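Mgp-operon protein 3 (Mycoplasma pneumoniae, PDB 6RJ1) probably acts as a membrane-bound surface adhesin in cell attachment, possibly through sugar recognition. Local coordinates at residues A[11-15]-A[26-31]; A[39-44]-A[55-61]; A[5-9]-A[930-935]; A[36-40]-A[109-114]. One frame throughout, in Å; residues are numbered along the deposited sequence.

Near the N terminus, strand 6-10 opens the longest loop: contact 3 closes it only at 930-935, near the other end of the chain, so contacts 1, 2 and 4 all nest inside it. Contact 1 closes first, pairing 11-15 with 26-31 in the three-stranded sheet that also holds strand 6-10. Contacts 2 and 4 follow in series after it and share S39 and Y40; the loop closed by contact 4 (36-40 to 109-114) encloses the 39-61 hairpin of contact 2. N12 OD1 lies 2.8 Å from L42 N, tying contact 1 to contact 2, and V57 N lies 2.9 Å from Y114 O, tying contact 2 to contact 4.

Contact 1 (A[11-15]-A[26-31]); sequences HNTLT and GGLDVV
L14 and L28 carry the backbone pairing, as an antiparallel hydrogen-bonded pair. L28 N gives its hydrogen to L14 O at 2.8 Å, with an N-H...O angle of 171°, and L14 N returns one to L28 O at 3.0 Å. A third bond runs from V30 N to N12 O at 2.9 Å. The neighbouring T13 and D29 form a non-hydrogen-bonded pair, where T13 CA approaches L28 O at 3.2 Å as a CA-H...O contact.

Van der Waals packing is spread over small patches. The apolar pair is L14 CD1 and V30 CG2, 3.9 Å apart, the two side chains crossing at a slant. V31 places CG2 beside the amide of N12, 3.4 Å from ND2. Chi1 of 171° sends CG1 anti to V31 N and leaves CG2 anti to the carbonyl carbon, against the asparagine, whose polar atoms are engaged by L42 N and Y40 O. At the opposite end, T15 OG1 sits 3.4 Å from G27 CA, and the positive phi of G27 suits a glycine.

Polar capping comes from D29 at the N-cap: OD1 accepts a weak bond from V31 N and another from R32 N. Together these features define an antiparallel beta hairpin whose second strand runs directly into the capped helix 30-33.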
loop_
_atom_site.group_PDB
_atom_site.type_symbol
_atom_site.label_atom_id
_atom_site.label_comp_id
_atom_site.label_asym_id
_atom_site.label_seq_id
_atom_site.Cartn_x
_atom_site.Cartn_y
_atom_site.Cartn_z
ATOM N N HIS A 11 15.085 11.560 16.118
ATOM C CA HIS A 11 14.823 10.197 16.577
ATOM C C HIS A 11 13.635 10.138 17.568
ATOM O O HIS A 11 12.494 10.027 17.111
ATOM C CB HIS A 11 16.080 9.466 17.104
ATOM C CG HIS A 11 15.790 8.059 17.546
ATOM N ND1 HIS A 11 16.121 7.619 18.815
ATOM C CD2 HIS A 11 15.130 7.066 16.899
ATOM C CE1 HIS A 11 15.671 6.376 18.892
ATOM N NE2 HIS A 11 15.081 5.994 17.760
ATOM N N ASN A 12 13.891 10.214 18.897
ATOM C CA ASN A 12 12.831 10.147 19.922
ATOM C C ASN A 12 12.568 11.485 20.610
ATOM O O ASN A 12 11.705 11.572 21.483
ATOM C CB ASN A 12 13.113 9.047 20.957
ATOM C CG ASN A 12 12.965 7.628 20.464
ATOM O OD1 ASN A 12 12.363 7.328 19.423
ATOM N ND2 ASN A 12 13.518 6.713 21.224
ATOM N N THR A 13 13.296 12.524 20.189
ATOM C CA THR A 13 13.201 13.863 20.749
ATOM C C THR A 13 12.492 14.829 19.807
ATOM O O THR A 13 12.820 14.884 18.623
ATOM C CB THR A 13 14.595 14.351 21.197
ATOM O OG1 THR A 13 15.130 13.389 22.108
ATOM C CG2 THR A 13 14.553 15.713 21.876
ATOM N N LEU A 14 11.509 15.572 20.352
ATOM C CA LEU A 14 10.762 16.621 19.669
ATOM C C LEU A 14 11.221 17.929 20.305
ATOM O O LEU A 14 10.898 18.192 21.469
ATOM C CB LEU A 14 9.240 16.412 19.798
ATOM C CG LEU A 14 8.670 15.143 19.136
ATOM C CD1 LEU A 14 7.206 14.991 19.429
ATOM C CD2 LEU A 14 8.898 15.133 17.636
ATOM N N THR A 15 12.052 18.706 19.578
ATOM C CA THR A 15 12.640 19.942 20.104
ATOM C C THR A 15 11.915 21.213 19.585
ATOM O O THR A 15 11.654 21.331 18.386
ATOM C CB THR A 15 14.175 19.954 19.858
ATOM O OG1 THR A 15 14.804 18.870 20.529
ATOM C CG2 THR A 15 14.858 21.232 20.294
ATOM N N GLY A 26 16.176 21.526 25.381
ATOM C CA GLY A 26 16.698 20.221 24.972
ATOM C C GLY A 26 15.730 19.275 24.275
ATOM O O GLY A 26 16.141 18.207 23.806
ATOM N N GLY A 27 14.453 19.656 24.228
ATOM C CA GLY A 27 13.404 18.875 23.589
ATOM C C GLY A 27 12.814 17.794 24.464
ATOM O O GLY A 27 13.348 17.475 25.532
ATOM N N LEU A 28 11.718 17.201 24.001
ATOM C CA LEU A 28 11.018 16.158 24.735
ATOM C C LEU A 28 11.399 14.760 24.228
ATOM O O LEU A 28 11.132 14.448 23.068
ATOM C CB LEU A 28 9.495 16.418 24.625
ATOM C CG LEU A 28 8.524 15.295 25.015
ATOM C CD1 LEU A 28 8.188 15.339 26.488
ATOM C CD2 LEU A 28 7.269 15.362 24.179
ATOM N N ASP A 29 12.007 13.917 25.104
ATOM C CA ASP A 29 12.327 12.529 24.767
ATOM C C ASP A 29 11.070 11.746 25.074
ATOM O O ASP A 29 10.823 11.364 26.222
ATOM C CB ASP A 29 13.535 11.972 25.543
ATOM C CG ASP A 29 14.019 10.587 25.095
ATOM O OD1 ASP A 29 13.183 9.780 24.602
ATOM O OD2 ASP A 29 15.225 10.310 25.239
ATOM N N VAL A 30 10.255 11.563 24.037
ATOM C CA VAL A 30 8.950 10.916 24.041
ATOM C C VAL A 30 8.973 9.546 24.762
ATOM O O VAL A 30 8.098 9.287 25.593
ATOM C CB VAL A 30 8.430 10.859 22.580
ATOM C CG1 VAL A 30 7.283 9.885 22.405
ATOM C CG2 VAL A 30 8.027 12.246 22.094
ATOM N N VAL A 31 10.000 8.715 24.496
ATOM C CA VAL A 31 10.157 7.377 25.079
ATOM C C VAL A 31 10.498 7.455 26.590
ATOM O O VAL A 31 9.840 6.773 27.387
ATOM C CB VAL A 31 11.146 6.512 24.246
ATOM C CG1 VAL A 31 11.492 5.199 24.944
ATOM C CG2 VAL A 31 10.578 6.236 22.862
#

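Contact 2 (A[39-44]-A[55-61]); sequences SYELVD and ALVRSAL
V43 lies over one face of the R58 guanidinium, with CG1 centred above the plane and 3.9 Å from CZ, while CG2 packs 3.6 Å from R58 CG. The arginine takes chi1 70°, which puts CG between its backbone N and carbonyl carbon; from there the chain runs extended to NE, across the valine at about a right angle. E41 lies alongside R58, pointing the same way. Its OE2 meets the guanidinium at the edge, near its plane, in a weak NE bond of 3.4 Å that belongs to a salt bridge. Carboxylate and guanidinium planes differ by 33°, and the guanidinium's stronger polar partner is H452 O, bonded through NH1.

On the other side of the sheet, S59 CB sits over the Y40 ring, 3.9 Å from the centroid and only 9° off the normal, a CH-pi contact. Next to it S39 OG and S59 OG share a hydrogen bond of 2.7 Å. S59 OG also accepts from L61 N, completing an ST turn. The apolar side continues with L42 CD1 against A55 CB and V57 CG2 against Y40 CD1.

The backbone evidence fixes the register. E41 and R58 exchange bonds in both directions, whereas V43 N reaches L56 O at 2.8 Å and L56 N reaches D44 O at the same length. V43 and D44 therefore both face L56: a classic beta bulge in an antiparallel hairpin, whose strand 40-48 is outermost in an eight-stranded mixed sheet.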
loop_
_atom_site.group_PDB
_atom_site.type_symbol
_atom_site.label_atom_id
_atom_site.label_comp_id
_atom_site.label_asym_id
_atom_site.label_seq_id
_atom_site.Cartn_x
_atom_site.Cartn_y
_atom_site.Cartn_z
ATOM N N SER A 39 14.006 0.279 23.874
ATOM C CA SER A 39 13.747 -0.299 22.540
ATOM C C SER A 39 12.643 0.430 21.762
ATOM O O SER A 39 12.521 0.233 20.544
ATOM C CB SER A 39 13.412 -1.782 22.638
ATOM O OG SER A 39 12.216 -1.990 23.371
ATOM N N TYR A 40 11.829 1.246 22.463
ATOM C CA TYR A 40 10.771 2.014 21.828
ATOM C C TYR A 40 11.337 3.100 20.943
ATOM O O TYR A 40 12.362 3.702 21.258
ATOM C CB TYR A 40 9.763 2.560 22.833
ATOM C CG TYR A 40 8.749 1.530 23.276
ATOM C CD1 TYR A 40 7.626 1.251 22.502
ATOM C CD2 TYR A 40 8.905 0.844 24.476
ATOM C CE1 TYR A 40 6.690 0.301 22.905
ATOM C CE2 TYR A 40 7.972 -0.100 24.895
ATOM C CZ TYR A 40 6.865 -0.368 24.105
ATOM O OH TYR A 40 5.932 -1.279 24.532
ATOM N N GLU A 41 10.685 3.299 19.804
ATOM C CA GLU A 41 11.079 4.219 18.755
ATOM C C GLU A 41 9.855 5.042 18.327
ATOM O O GLU A 41 8.782 4.475 18.096
ATOM C CB GLU A 41 11.662 3.387 17.591
ATOM C CG GLU A 41 12.020 4.144 16.321
ATOM C CD GLU A 41 11.750 3.387 15.024
ATOM O OE1 GLU A 41 12.716 3.195 14.251
ATOM O OE2 GLU A 41 10.585 2.989 14.776
ATOM N N LEU A 42 10.015 6.384 18.257
ATOM C CA LEU A 42 8.955 7.295 17.833
ATOM C C LEU A 42 8.790 7.177 16.313
ATOM O O LEU A 42 9.757 7.382 15.576
ATOM C CB LEU A 42 9.254 8.731 18.294
ATOM C CG LEU A 42 8.397 9.851 17.699
ATOM C CD1 LEU A 42 6.955 9.757 18.144
ATOM C CD2 LEU A 42 8.971 11.209 18.039
ATOM N N VAL A 43 7.578 6.783 15.862
ATOM C CA VAL A 43 7.220 6.517 14.453
ATOM C C VAL A 43 6.475 7.683 13.818
ATOM O O VAL A 43 6.709 7.988 12.652
ATOM C CB VAL A 43 6.397 5.210 14.283
ATOM C CG1 VAL A 43 6.504 4.674 12.864
ATOM C CG2 VAL A 43 6.822 4.148 15.275
ATOM N N ASP A 44 5.538 8.286 14.553
ATOM C CA ASP A 44 4.719 9.406 14.078
ATOM C C ASP A 44 4.256 10.204 15.272
ATOM O O ASP A 44 4.210 9.680 16.381
ATOM C CB ASP A 44 3.499 8.894 13.261
ATOM C CG ASP A 44 2.770 9.939 12.419
ATOM O OD1 ASP A 44 3.237 11.109 12.372
ATOM O OD2 ASP A 44 1.739 9.586 11.798
ATOM N N ALA A 55 1.660 11.093 20.193
ATOM C CA ALA A 55 2.806 10.374 19.619
ATOM C C ALA A 55 2.500 8.881 19.427
ATOM O O ALA A 55 1.603 8.353 20.077
ATOM C CB ALA A 55 4.042 10.562 20.495
ATOM N N LEU A 56 3.226 8.220 18.514
ATOM C CA LEU A 56 3.101 6.797 18.206
ATOM C C LEU A 56 4.476 6.151 18.356
ATOM O O LEU A 56 5.443 6.571 17.711
ATOM C CB LEU A 56 2.559 6.597 16.777
ATOM C CG LEU A 56 2.330 5.158 16.293
ATOM C CD1 LEU A 56 1.359 4.410 17.198
ATOM C CD2 LEU A 56 1.833 5.145 14.866
ATOM N N VAL A 57 4.563 5.144 19.219
ATOM C CA VAL A 57 5.823 4.449 19.493
ATOM C C VAL A 57 5.687 2.928 19.355
ATOM O O VAL A 57 4.657 2.361 19.731
ATOM C CB VAL A 57 6.445 4.842 20.874
ATOM C CG1 VAL A 57 6.952 6.284 20.885
ATOM C CG2 VAL A 57 5.477 4.586 22.027
ATOM N N ARG A 58 6.749 2.276 18.871
ATOM C CA ARG A 58 6.809 0.826 18.713
ATOM C C ARG A 58 8.172 0.290 19.137
ATOM O O ARG A 58 9.137 1.038 19.143
ATOM C CB ARG A 58 6.450 0.411 17.266
ATOM C CG ARG A 58 7.484 0.765 16.220
ATOM C CD ARG A 58 6.972 0.525 14.820
ATOM N NE ARG A 58 7.916 1.038 13.823
ATOM C CZ ARG A 58 7.714 1.012 12.514
ATOM N NH1 ARG A 58 6.595 0.498 12.018
ATOM N NH2 ARG A 58 8.629 1.498 11.689
ATOM N N SER A 59 8.253 -0.996 19.486
ATOM C CA SER A 59 9.506 -1.620 19.905
ATOM C C SER A 59 9.844 -2.798 19.014
ATOM O O SER A 59 8.952 -3.573 18.662
ATOM C CB SER A 59 9.425 -2.061 21.364
ATOM O OG SER A 59 10.392 -3.043 21.690
ATOM N N ALA A 60 11.145 -2.950 18.677
ATOM C CA ALA A 60 11.664 -4.055 17.858
ATOM C C ALA A 60 11.679 -5.372 18.666
ATOM O O ALA A 60 12.054 -6.429 18.147
ATOM C CB ALA A 60 13.060 -3.719 17.364
ATOM N N LEU A 61 11.275 -5.300 19.937
ATOM C CA LEU A 61 11.220 -6.458 20.810
ATOM C C LEU A 61 9.830 -7.072 20.862
ATOM O O LEU A 61 9.650 -8.080 21.544
ATOM C CB LEU A 61 11.726 -6.120 22.222
ATOM C CG LEU A 61 13.232 -5.930 22.377
ATOM C CD1 LEU A 61 13.548 -5.318 23.715
ATOM C CD2 LEU A 61 13.990 -7.235 22.208
#

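Contact 3 (A[5-9]-A[930-935]); sequences TYLLQ and TGILPL
Two edge strands of separate sheets, 6-10 and 928-933, pack here through side chains: their axes approach to 6.9 Å, wider than paired strands, with N-to-C directions 158° apart. The link is chiefly Y6 and L8 against L933, P934 and G931. L933 CD2 wedges between the two residues of strand 6-10, 3.6 Å from Y6 CB and 3.8 Å from L8 CD1. Chi1 of -50° sets L933 CG anti to its carbonyl carbon, and this leads the branch to that position.

Such side-chain packing between two antiparallel sheets from opposite ends of the chain could possibly be that of neighbouring beta-propeller blades, since the MgpC adhesin family belongs to the propeller clan. At the same site the chain's N-terminal strand meets a strand near its C terminus.

The Y6 and P934 side chains slide past each other in opposite directions, with Y6 CE1 3.6 Å from P934 CD; the phenol OH lies 2.8 Å from P934 O, and P934 is the centre of an inverse gamma turn. L8 CD1 rests 3.8 Å from G931 CA, beside the classic bulge in which T930 and G931 both face I943. Y17 of strand 13-17 also touches L8 and L933.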
loop_
_atom_site.group_PDB
_atom_site.type_symbol
_atom_site.label_atom_id
_atom_site.label_comp_id
_atom_site.label_asym_id
_atom_site.label_seq_id
_atom_site.Cartn_x
_atom_site.Cartn_y
_atom_site.Cartn_z
ATOM N N THR A 5 6.605 28.725 18.261
ATOM C CA THR A 5 7.647 27.694 18.236
ATOM C C THR A 5 7.310 26.652 17.191
ATOM O O THR A 5 6.134 26.415 16.924
ATOM C CB THR A 5 7.813 27.036 19.620
ATOM O OG1 THR A 5 6.535 26.619 20.101
ATOM C CG2 THR A 5 8.514 27.946 20.640
ATOM N N TYR A 6 8.347 26.030 16.600
ATOM C CA TYR A 6 8.222 24.977 15.585
ATOM C C TYR A 6 8.836 23.707 16.152
ATOM O O TYR A 6 9.975 23.739 16.613
ATOM C CB TYR A 6 8.936 25.362 14.268
ATOM C CG TYR A 6 8.536 26.705 13.702
ATOM C CD1 TYR A 6 7.459 26.823 12.825
ATOM C CD2 TYR A 6 9.235 27.865 14.038
ATOM C CE1 TYR A 6 7.077 28.066 12.313
ATOM C CE2 TYR A 6 8.861 29.112 13.531
ATOM C CZ TYR A 6 7.782 29.205 12.667
ATOM O OH TYR A 6 7.408 30.426 12.163
ATOM N N LEU A 7 8.088 22.601 16.141
ATOM C CA LEU A 7 8.561 21.329 16.678
ATOM C C LEU A 7 9.300 20.526 15.622
ATOM O O LEU A 7 8.751 20.296 14.539
ATOM C CB LEU A 7 7.367 20.539 17.239
ATOM C CG LEU A 7 7.458 19.971 18.656
ATOM C CD1 LEU A 7 7.995 20.982 19.637
ATOM C CD2 LEU A 7 6.097 19.522 19.128
ATOM N N LEU A 8 10.545 20.114 15.923
ATOM C CA LEU A 8 11.356 19.306 15.014
ATOM C C LEU A 8 11.771 17.998 15.667
ATOM O O LEU A 8 12.146 17.986 16.837
ATOM C CB LEU A 8 12.588 20.060 14.470
ATOM C CG LEU A 8 12.388 21.207 13.443
ATOM C CD1 LEU A 8 13.722 21.757 12.993
ATOM C CD2 LEU A 8 11.626 20.761 12.198
ATOM N N GLN A 9 11.686 16.891 14.910
ATOM C CA GLN A 9 12.063 15.574 15.401
ATOM C C GLN A 9 13.531 15.255 15.150
ATOM O O GLN A 9 14.089 15.644 14.123
ATOM C CB GLN A 9 11.191 14.495 14.747
ATOM C CG GLN A 9 11.227 13.136 15.454
ATOM C CD GLN A 9 10.531 12.058 14.668
ATOM O OE1 GLN A 9 9.552 12.297 13.959
ATOM N NE2 GLN A 9 11.020 10.834 14.789
ATOM N N THR A 930 18.315 18.763 9.688
ATOM C CA THR A 930 17.692 18.784 11.022
ATOM C C THR A 930 16.188 19.075 10.837
ATOM O O THR A 930 15.342 18.521 11.549
ATOM C CB THR A 930 18.378 19.826 11.913
ATOM O OG1 THR A 930 19.768 19.532 11.981
ATOM C CG2 THR A 930 17.800 19.889 13.312
ATOM N N GLY A 931 15.891 19.932 9.868
ATOM C CA GLY A 931 14.539 20.328 9.516
ATOM C C GLY A 931 14.484 21.680 8.843
ATOM O O GLY A 931 15.506 22.343 8.657
ATOM N N ILE A 932 13.270 22.079 8.465
ATOM C CA ILE A 932 12.976 23.352 7.809
ATOM C C ILE A 932 11.922 24.127 8.613
ATOM O O ILE A 932 10.861 23.586 8.938
ATOM C CB ILE A 932 12.568 23.145 6.311
ATOM C CG1 ILE A 932 13.677 22.402 5.534
ATOM C CG2 ILE A 932 12.219 24.485 5.623
ATOM C CD1 ILE A 932 13.234 21.609 4.429
ATOM N N LEU A 933 12.220 25.395 8.933
ATOM C CA LEU A 933 11.319 26.264 9.691
ATOM C C LEU A 933 10.660 27.294 8.783
ATOM O O LEU A 933 11.379 28.110 8.202
ATOM C CB LEU A 933 12.056 27.014 10.820
ATOM C CG LEU A 933 12.950 26.234 11.777
ATOM C CD1 LEU A 933 13.657 27.176 12.712
ATOM C CD2 LEU A 933 12.167 25.218 12.592
ATOM N N PRO A 934 9.308 27.325 8.665
ATOM C CA PRO A 934 8.675 28.383 7.859
ATOM C C PRO A 934 8.618 29.674 8.681
ATOM O O PRO A 934 7.646 29.925 9.398
ATOM C CB PRO A 934 7.289 27.815 7.521
ATOM C CG PRO A 934 7.065 26.707 8.463
ATOM C CD PRO A 934 8.295 26.459 9.294
ATOM N N LEU A 935 9.711 30.463 8.613
ATOM C CA LEU A 935 9.891 31.718 9.348
ATOM C C LEU A 935 8.814 32.763 9.061
ATOM O O LEU A 935 8.483 33.561 9.942
ATOM C CB LEU A 935 11.278 32.318 9.077
ATOM C CG LEU A 935 12.501 31.495 9.467
ATOM C CD1 LEU A 935 13.757 32.148 8.928
ATOM C CD2 LEU A 935 12.612 31.331 10.977
#

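Contact 4 (A[36-40]-A[109-114]); sequences LHPSY and QDFASY
H37 and F111 meet as an edge-to-face (T-shaped) pair, the edge of the phenyl ring directed at the imidazole face. Ring planes stand at 88° and centroids are 5.4 Å apart; F111 CE2 lies over the middle of the histidine ring, 3.9 Å from H37 CG. P38 CD covers the opposite imidazole face, while Q109 CG sits over a face of F111. Chi1 of -172° sets the imidazole anti to H37 N, where ND1 can accept from S39 N at 3.0 Å and share a hydrogen bond with S39 OG, which also bonds S59 OG.

Y40 reaches across with its hydroxyl: OH donates to A112 O at 2.7 Å, tilted 19° from that carbonyl plane. Y40 OH also lies at the edge of the Y114 ring, near its plane, 3.5 Å from Y114 CE2. L36 CD2 packs 4.1 Å from Y114 CD2 and also sits over the rim of the Y40 ring. A water joins H37 N, which donates to it, to Q109 OE1, which accepts from it at 2.9 Å. D110 OD1 accepts from A112 N, forming an Asx turn.

H37 to Y40 is a type I turn leading from helix 30-33 into strand 40-48, and it packs on the loop entering strand 114-121; F111 also touches S59 of strand 52-59 and L61, and Y114 packs on K131 and K133 of strand 125-135.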
loop_
_atom_site.group_PDB
_atom_site.type_symbol
_atom_site.label_atom_id
_atom_site.label_comp_id
_atom_site.label_asym_id
_atom_site.label_seq_id
_atom_site.Cartn_x
_atom_site.Cartn_y
_atom_site.Cartn_z
ATOM N N LEU A 36 8.880 4.469 29.125
ATOM C CA LEU A 36 8.956 3.310 28.246
ATOM C C LEU A 36 10.375 2.788 28.097
ATOM O O LEU A 36 11.343 3.529 28.289
ATOM C CB LEU A 36 8.339 3.619 26.873
ATOM C CG LEU A 36 6.816 3.768 26.834
ATOM C CD1 LEU A 36 6.379 4.347 25.537
ATOM C CD2 LEU A 36 6.107 2.440 27.054
ATOM N N HIS A 37 10.481 1.494 27.773
ATOM C CA HIS A 37 11.720 0.762 27.558
ATOM C C HIS A 37 12.559 1.402 26.417
ATOM O O HIS A 37 11.976 1.850 25.417
ATOM C CB HIS A 37 11.383 -0.709 27.226
ATOM C CG HIS A 37 12.584 -1.602 27.178
ATOM N ND1 HIS A 37 13.323 -1.756 26.015
ATOM C CD2 HIS A 37 13.185 -2.296 28.170
ATOM C CE1 HIS A 37 14.323 -2.564 26.329
ATOM N NE2 HIS A 37 14.278 -2.920 27.611
ATOM N N PRO A 38 13.919 1.417 26.541
ATOM C CA PRO A 38 14.767 2.005 25.482
ATOM C C PRO A 38 14.565 1.493 24.057
ATOM O O PRO A 38 14.919 2.212 23.123
ATOM C CB PRO A 38 16.188 1.703 25.962
ATOM C CG PRO A 38 16.073 1.559 27.418
ATOM C CD PRO A 38 14.743 0.944 27.674
ATOM N N SER A 39 14.006 0.279 23.874
ATOM C CA SER A 39 13.747 -0.299 22.540
ATOM C C SER A 39 12.643 0.430 21.762
ATOM O O SER A 39 12.521 0.233 20.544
ATOM C CB SER A 39 13.412 -1.782 22.638
ATOM O OG SER A 39 12.216 -1.990 23.371
ATOM N N TYR A 40 11.829 1.246 22.463
ATOM C CA TYR A 40 10.771 2.014 21.828
ATOM C C TYR A 40 11.337 3.100 20.943
ATOM O O TYR A 40 12.362 3.702 21.258
ATOM C CB TYR A 40 9.763 2.560 22.833
ATOM C CG TYR A 40 8.749 1.530 23.276
ATOM C CD1 TYR A 40 7.626 1.251 22.502
ATOM C CD2 TYR A 40 8.905 0.844 24.476
ATOM C CE1 TYR A 40 6.690 0.301 22.905
ATOM C CE2 TYR A 40 7.972 -0.100 24.895
ATOM C CZ TYR A 40 6.865 -0.368 24.105
ATOM O OH TYR A 40 5.932 -1.279 24.532
ATOM N N GLN A 109 6.902 -7.730 29.956
ATOM C CA GLN A 109 6.102 -6.914 29.044
ATOM C C GLN A 109 6.055 -7.517 27.657
ATOM O O GLN A 109 6.983 -8.218 27.244
ATOM C CB GLN A 109 6.623 -5.457 28.990
ATOM C CG GLN A 109 8.112 -5.331 28.671
ATOM C CD GLN A 109 8.685 -3.957 28.908
ATOM O OE1 GLN A 109 8.300 -2.974 28.266
ATOM N NE2 GLN A 109 9.648 -3.868 29.821
ATOM N N ASP A 110 4.967 -7.216 26.941
ATOM C CA ASP A 110 4.693 -7.644 25.572
ATOM C C ASP A 110 5.328 -6.738 24.502
ATOM O O ASP A 110 5.339 -7.114 23.330
ATOM C CB ASP A 110 3.175 -7.717 25.353
ATOM C CG ASP A 110 2.368 -6.537 25.878
ATOM O OD1 ASP A 110 2.820 -5.382 25.708
ATOM O OD2 ASP A 110 1.296 -6.773 26.461
ATOM N N PHE A 111 5.825 -5.539 24.908
ATOM C CA PHE A 111 6.433 -4.507 24.054
ATOM C C PHE A 111 5.484 -4.044 22.933
ATOM O O PHE A 111 5.925 -3.734 21.825
ATOM C CB PHE A 111 7.816 -4.917 23.508
ATOM C CG PHE A 111 8.827 -5.336 24.549
ATOM C CD1 PHE A 111 8.916 -6.655 24.957
ATOM C CD2 PHE A 111 9.726 -4.417 25.084
ATOM C CE1 PHE A 111 9.868 -7.048 25.900
ATOM C CE2 PHE A 111 10.684 -4.815 26.019
ATOM C CZ PHE A 111 10.752 -6.126 26.417
ATOM N N ALA A 112 4.172 -3.980 23.243
ATOM C CA ALA A 112 3.124 -3.533 22.327
ATOM C C ALA A 112 3.324 -2.064 21.970
ATOM O O ALA A 112 3.929 -1.311 22.735
ATOM C CB ALA A 112 1.762 -3.715 22.975
ATOM N N SER A 113 2.803 -1.650 20.817
ATOM C CA SER A 113 2.872 -0.261 20.392
ATOM C C SER A 113 1.919 0.611 21.214
ATOM O O SER A 113 0.878 0.141 21.683
ATOM C CB SER A 113 2.551 -0.149 18.913
ATOM O OG SER A 113 3.477 -0.909 18.154
ATOM N N TYR A 114 2.293 1.876 21.409
ATOM C CA TYR A 114 1.479 2.809 22.178
ATOM C C TYR A 114 1.250 4.114 21.462
ATOM O O TYR A 114 2.087 4.560 20.674
ATOM C CB TYR A 114 2.126 3.118 23.542
ATOM C CG TYR A 114 2.000 2.006 24.551
ATOM C CD1 TYR A 114 0.872 1.896 25.362
ATOM C CD2 TYR A 114 3.019 1.073 24.719
ATOM C CE1 TYR A 114 0.751 0.870 26.297
ATOM C CE2 TYR A 114 2.909 0.039 25.646
ATOM C CZ TYR A 114 1.773 -0.060 26.435
ATOM O OH TYR A 114 1.667 -1.088 27.345
HETATM O O HOH W 1 7.777 -0.103 28.485
#